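Local coordinates for dual specificity protein phosphatase 8 (Homo sapiens, PDB 4JMK) that probably removes phosphate from phosphotyrosine, phosphoserine and phosphothreonine residues of proteins, notably mitogen-activated protein kinases, and so lowers kinase activity, at residues I98-I103 with I125-N130; W66-I71 with I103-G108. The protein carries 1 engineered substitution. All coordinates share one frame; numbering follows the deposited sequence.

Contact 1: residues I98-I103 with I125-N130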
# COMPACT_ATOMS: atom_id res chain seq x y z
N ILE A 98 -0.85 1.20 3.70
CA ILE A 98 -1.61 1.12 2.45
C ILE A 98 -1.89 -0.33 2.04
O ILE A 98 -3.02 -0.67 1.69
CB ILE A 98 -0.93 1.91 1.32
CG1 ILE A 98 -1.04 3.41 1.63
CG2 ILE A 98 -1.56 1.59 -0.06
CD1 ILE A 98 -0.18 4.31 0.74
N ALA A 99 -0.86 -1.18 2.12
CA ALA A 99 -1.03 -2.61 1.82
C ALA A 99 -2.08 -3.25 2.71
O ALA A 99 -2.90 -4.06 2.25
CB ALA A 99 0.29 -3.34 1.97
N ILE A 100 -2.06 -2.89 4.00
CA ILE A 100 -3.04 -3.45 4.95
C ILE A 100 -4.44 -3.01 4.56
O ILE A 100 -5.35 -3.84 4.53
CB ILE A 100 -2.73 -3.05 6.42
CG1 ILE A 100 -1.39 -3.68 6.84
CG2 ILE A 100 -3.84 -3.54 7.36
CD1 ILE A 100 -0.75 -3.05 8.07
N ALA A 101 -4.63 -1.73 4.27
CA ALA A 101 -5.94 -1.25 3.84
C ALA A 101 -6.43 -1.95 2.57
O ALA A 101 -7.62 -2.24 2.43
CB ALA A 101 -5.91 0.27 3.64
N TYR A 102 -5.52 -2.22 1.64
CA TYR A 102 -5.91 -2.89 0.40
C TYR A 102 -6.49 -4.27 0.68
O TYR A 102 -7.49 -4.68 0.08
CB TYR A 102 -4.73 -3.01 -0.56
CG TYR A 102 -5.12 -3.71 -1.84
CD1 TYR A 102 -5.75 -3.02 -2.87
CD2 TYR A 102 -4.90 -5.07 -2.00
CE1 TYR A 102 -6.14 -3.68 -4.04
CE2 TYR A 102 -5.29 -5.73 -3.16
CZ TYR A 102 -5.90 -5.03 -4.17
OH TYR A 102 -6.28 -5.68 -5.31
N ILE A 103 -5.85 -5.00 1.59
CA ILE A 103 -6.32 -6.34 1.93
C ILE A 103 -7.64 -6.27 2.66
O ILE A 103 -8.55 -7.07 2.41
CB ILE A 103 -5.27 -7.09 2.75
CG1 ILE A 103 -4.07 -7.39 1.85
CG2 ILE A 103 -5.80 -8.39 3.31
CD1 ILE A 103 -2.87 -7.79 2.60
N ILE A 125 7.52 -4.87 9.44
CA ILE A 125 6.63 -3.71 9.42
C ILE A 125 6.34 -3.27 10.84
O ILE A 125 6.31 -4.08 11.76
CB ILE A 125 5.30 -3.91 8.65
CG1 ILE A 125 4.38 -4.91 9.35
CG2 ILE A 125 5.54 -4.28 7.19
CD1 ILE A 125 2.93 -4.81 8.90
N SER A 126 6.16 -1.96 11.01
CA SER A 126 5.92 -1.40 12.33
C SER A 126 5.24 -0.05 12.18
O SER A 126 5.83 0.98 12.50
CB SER A 126 7.24 -1.20 13.07
OG SER A 126 7.03 -0.60 14.34
N PRO A 127 3.99 -0.05 11.67
CA PRO A 127 3.36 1.23 11.34
C PRO A 127 3.14 2.06 12.59
O PRO A 127 2.80 1.53 13.66
CB PRO A 127 2.01 0.83 10.71
CG PRO A 127 2.17 -0.63 10.33
CD PRO A 127 3.09 -1.19 11.39
N ASN A 128 3.37 3.37 12.48
CA ASN A 128 3.18 4.21 13.65
C ASN A 128 1.70 4.19 14.04
O ASN A 128 0.82 3.89 13.22
CB ASN A 128 3.70 5.62 13.40
CG ASN A 128 2.59 6.59 13.10
OD1 ASN A 128 2.23 7.42 13.93
ND2 ASN A 128 2.05 6.51 11.90
N PHE A 129 1.44 4.46 15.30
CA PHE A 129 0.10 4.28 15.85
C PHE A 129 -0.94 5.16 15.15
O PHE A 129 -2.10 4.77 15.01
CB PHE A 129 0.10 4.59 17.34
CG PHE A 129 0.89 3.61 18.16
CD1 PHE A 129 1.73 4.05 19.18
CD2 PHE A 129 0.77 2.25 17.93
CE1 PHE A 129 2.44 3.14 19.94
CE2 PHE A 129 1.49 1.34 18.69
CZ PHE A 129 2.33 1.79 19.69
N ASN A 130 -0.52 6.35 14.75
CA ASN A 130 -1.40 7.27 14.04
C ASN A 130 -1.96 6.61 12.76
O ASN A 130 -3.17 6.68 12.50
CB ASN A 130 -0.65 8.57 13.74
CG ASN A 130 -1.38 9.48 12.77
OD1 ASN A 130 -2.56 9.79 12.96
ND2 ASN A 130 -0.68 9.90 11.71

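Contact 2: residues W66-I71 with I103-G108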
# COMPACT_ATOMS: atom_id res chain seq x y z
N TRP A 66 -6.42 9.19 1.09
CA TRP A 66 -5.61 8.68 -0.01
C TRP A 66 -5.84 7.20 -0.20
O TRP A 66 -5.39 6.63 -1.19
CB TRP A 66 -4.12 8.91 0.27
CG TRP A 66 -3.71 10.34 0.17
CD1 TRP A 66 -3.40 11.18 1.20
CD2 TRP A 66 -3.55 11.10 -1.04
NE1 TRP A 66 -3.06 12.43 0.71
CE2 TRP A 66 -3.15 12.40 -0.66
CE3 TRP A 66 -3.71 10.81 -2.39
CZ2 TRP A 66 -2.90 13.41 -1.60
CZ3 TRP A 66 -3.47 11.81 -3.32
CH2 TRP A 66 -3.06 13.09 -2.92
N LEU A 67 -6.52 6.57 0.74
CA LEU A 67 -6.65 5.11 0.73
C LEU A 67 -7.47 4.59 -0.44
O LEU A 67 -7.06 3.68 -1.14
CB LEU A 67 -7.20 4.59 2.07
CG LEU A 67 -6.23 4.76 3.25
CD1 LEU A 67 -6.86 4.27 4.57
CD2 LEU A 67 -4.92 4.03 2.96
N ASP A 68 -8.64 5.19 -0.69
CA ASP A 68 -9.46 4.72 -1.79
C ASP A 68 -8.77 4.87 -3.16
O ASP A 68 -8.87 3.98 -4.01
CB ASP A 68 -10.84 5.39 -1.78
CG ASP A 68 -11.80 4.74 -0.78
OD1 ASP A 68 -11.66 3.52 -0.49
OD2 ASP A 68 -12.70 5.45 -0.30
N LYS A 69 -8.05 5.98 -3.37
CA LYS A 69 -7.32 6.19 -4.62
C LYS A 69 -6.10 5.27 -4.76
O LYS A 69 -5.77 4.84 -5.87
CB LYS A 69 -6.91 7.66 -4.78
CG LYS A 69 -8.08 8.58 -5.11
CD LYS A 69 -7.59 9.95 -5.57
CE LYS A 69 -8.74 10.87 -5.96
NZ LYS A 69 -8.92 11.99 -4.98
N SER A 70 -5.43 5.00 -3.65
CA SER A 70 -4.32 4.04 -3.63
C SER A 70 -4.81 2.64 -4.00
O SER A 70 -4.21 1.93 -4.80
CB SER A 70 -3.71 3.99 -2.22
OG SER A 70 -3.18 5.24 -1.83
N ILE A 71 -5.93 2.24 -3.41
CA ILE A 71 -6.53 0.95 -3.74
C ILE A 71 -6.95 0.86 -5.22
O ILE A 71 -6.71 -0.16 -5.87
CB ILE A 71 -7.69 0.66 -2.76
CG1 ILE A 71 -7.11 0.42 -1.36
CG2 ILE A 71 -8.54 -0.53 -3.20
CD1 ILE A 71 -8.16 0.34 -0.25
N ILE A 103 -5.85 -5.00 1.59
CA ILE A 103 -6.32 -6.34 1.93
C ILE A 103 -7.64 -6.27 2.66
O ILE A 103 -8.55 -7.07 2.41
CB ILE A 103 -5.27 -7.09 2.75
CG1 ILE A 103 -4.07 -7.39 1.85
CG2 ILE A 103 -5.80 -8.39 3.31
CD1 ILE A 103 -2.87 -7.79 2.60
N MET A 104 -7.77 -5.28 3.55
CA MET A 104 -9.04 -5.08 4.26
C MET A 104 -10.22 -4.90 3.31
O MET A 104 -11.24 -5.58 3.42
CB MET A 104 -8.95 -3.82 5.11
CG MET A 104 -8.18 -3.97 6.39
SD MET A 104 -7.97 -2.38 7.21
CE MET A 104 -9.66 -2.08 7.65
N LYS A 105 -10.08 -3.97 2.38
CA LYS A 105 -11.16 -3.67 1.46
C LYS A 105 -11.41 -4.81 0.48
O LYS A 105 -12.56 -5.14 0.20
CB LYS A 105 -10.84 -2.38 0.70
CG LYS A 105 -12.00 -1.87 -0.16
CD LYS A 105 -11.66 -0.52 -0.77
CE LYS A 105 -12.74 -0.04 -1.71
NZ LYS A 105 -14.06 -0.16 -1.07
N THR A 106 -10.34 -5.41 -0.04
CA THR A 106 -10.49 -6.43 -1.07
C THR A 106 -11.13 -7.70 -0.53
O THR A 106 -12.01 -8.29 -1.16
CB THR A 106 -9.13 -6.79 -1.69
OG1 THR A 106 -8.59 -5.63 -2.33
CG2 THR A 106 -9.28 -7.92 -2.70
N MET A 107 -10.70 -8.11 0.66
CA MET A 107 -11.15 -9.38 1.21
C MET A 107 -12.28 -9.25 2.23
O MET A 107 -12.89 -10.24 2.63
CB MET A 107 -9.96 -10.13 1.83
CG MET A 107 -8.90 -10.52 0.81
SD MET A 107 -9.61 -11.61 -0.44
CE MET A 107 -9.92 -13.04 0.58
N GLY A 108 -12.57 -8.02 2.66
CA GLY A 108 -13.57 -7.84 3.70
C GLY A 108 -13.02 -8.36 5.02
O GLY A 108 -13.76 -8.85 5.88

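Contact 1: residues I98-I103 with I125-N130
Ile-100 reaches from helix 94-107 toward Ile-125 and Pro-127, and one methyl carries the whole contact. Its CD1 lies 4.2 Å from Ile-125 CD1, the two branched chains meeting end to end at a slant, and 4.4 Å from Pro-127 CG at the puckered corner of the ring. With CG1 set opposite the carbonyl carbon (chi1 -65°), the extended Ile-100 chain and the proline ring together bridge the 10.2 Å between Ile-100 CA and Pro-127 CA. Isoleucine and proline suit a dry place that offers only van der Waals contact. Ala-114 and Val-118 of helix 111-121 and Leu-135 of helix 129-148 also touch Ile-100, making this the denser side. The loop 125-128 belongs to the catalytic domain of the protein-tyrosine phosphatase fold and runs beside its phosphate-binding P-loop: Ser-126 shares backbone hydrogen bonding with Ile-92, Asn-128 N bonds to Ser-93 OG, and the Ile-125 side chain is about 9 Å from that of the engineered Ser-88, at the predicted phosphocysteine position. Away from the isoleucines the contact opens to solvent. Ser-126 in the loop and Phe-129 at the start of helix 129-148 are exposed, and Asn-128 is the N-cap of that helix, its short amide suited to accept a weak bond from Asn-130 N at OD1 (3.1 Å, 141°).

Contact 2: residues W66-I71 with I103-G108
In the helical part of the dual-specificity phosphatase domain, the first turn of helix 67-79 packs beside the last turn of helix 94-107, with Ile-71 CA and Lys-105 CA 8.4 Å apart. Lys-105 does the bridging. Its CG lies opposite the backbone N (chi1 -172°), the start of an extended run as far as CE that carries the methylenes at a slant over the outer end of Ile-71: Lys-105 CD sits 3.6 Å from Ile-71 CD1. The same methyl also meets Lys-105 CB, and Ile-71 CG2 touches CD from the other branch. A lysine fits this half-buried spot because its greasy stem can cover the buried isoleucine while its amine reaches the surface. At the last bond the chain bends (chi4 48°). Asp-68, one turn before Ile-71, crosses this outer part at about a right angle, with OD1 3.9 Å from Lys-105 CE. The amine itself stays farther off, Lys-105 NZ being 4.4 Å from Asp-68 OD1, beyond a salt bridge. That oxygen has a firmer partner in Tyr-138 OH of helix 129-148, whose side chain also touches Ile-71 and Lys-105. At the start of helix 67-79, Trp-66 O is gripped twice, by Ser-70 N and by Ser-70 OG (2.7 Å), the hydroxyl standing 43° out of the carbonyl plane; a small serine can fold back onto its own helix in this way. Gly-108, just after helix 94-107, has a positive phi, which glycine tolerates easily. Hydrophobic packing of methylenes on isoleucine thus does most of the work here, while the Asp-68 and Lys-105 charges probably add a modest, solvent-weakened attraction.

From the N terminus, the chain first passes 66-71 and runs through the rest of helix 67-79, strand 83-87 and the P-loop into helix 94-107, at whose C-terminal end contact 2 closes its loop. Contact 1 begins at 98-103, before that closure, and closes only after helix 111-121, where 125-130 leads into helix 129-148. The two loops therefore cross; Ile-103 belongs to a segment of each, though its side chain bears on neither partner. Helix 94-107 is common to both: contact 2 ties it to helix 67-79, contact 1 to the loop beside the P-loop. Their segments also pack directly, with Tyr-102 CD1 3.8 Å from Ile-71 CG2 and Ala-101 CB against Leu-67 CD2.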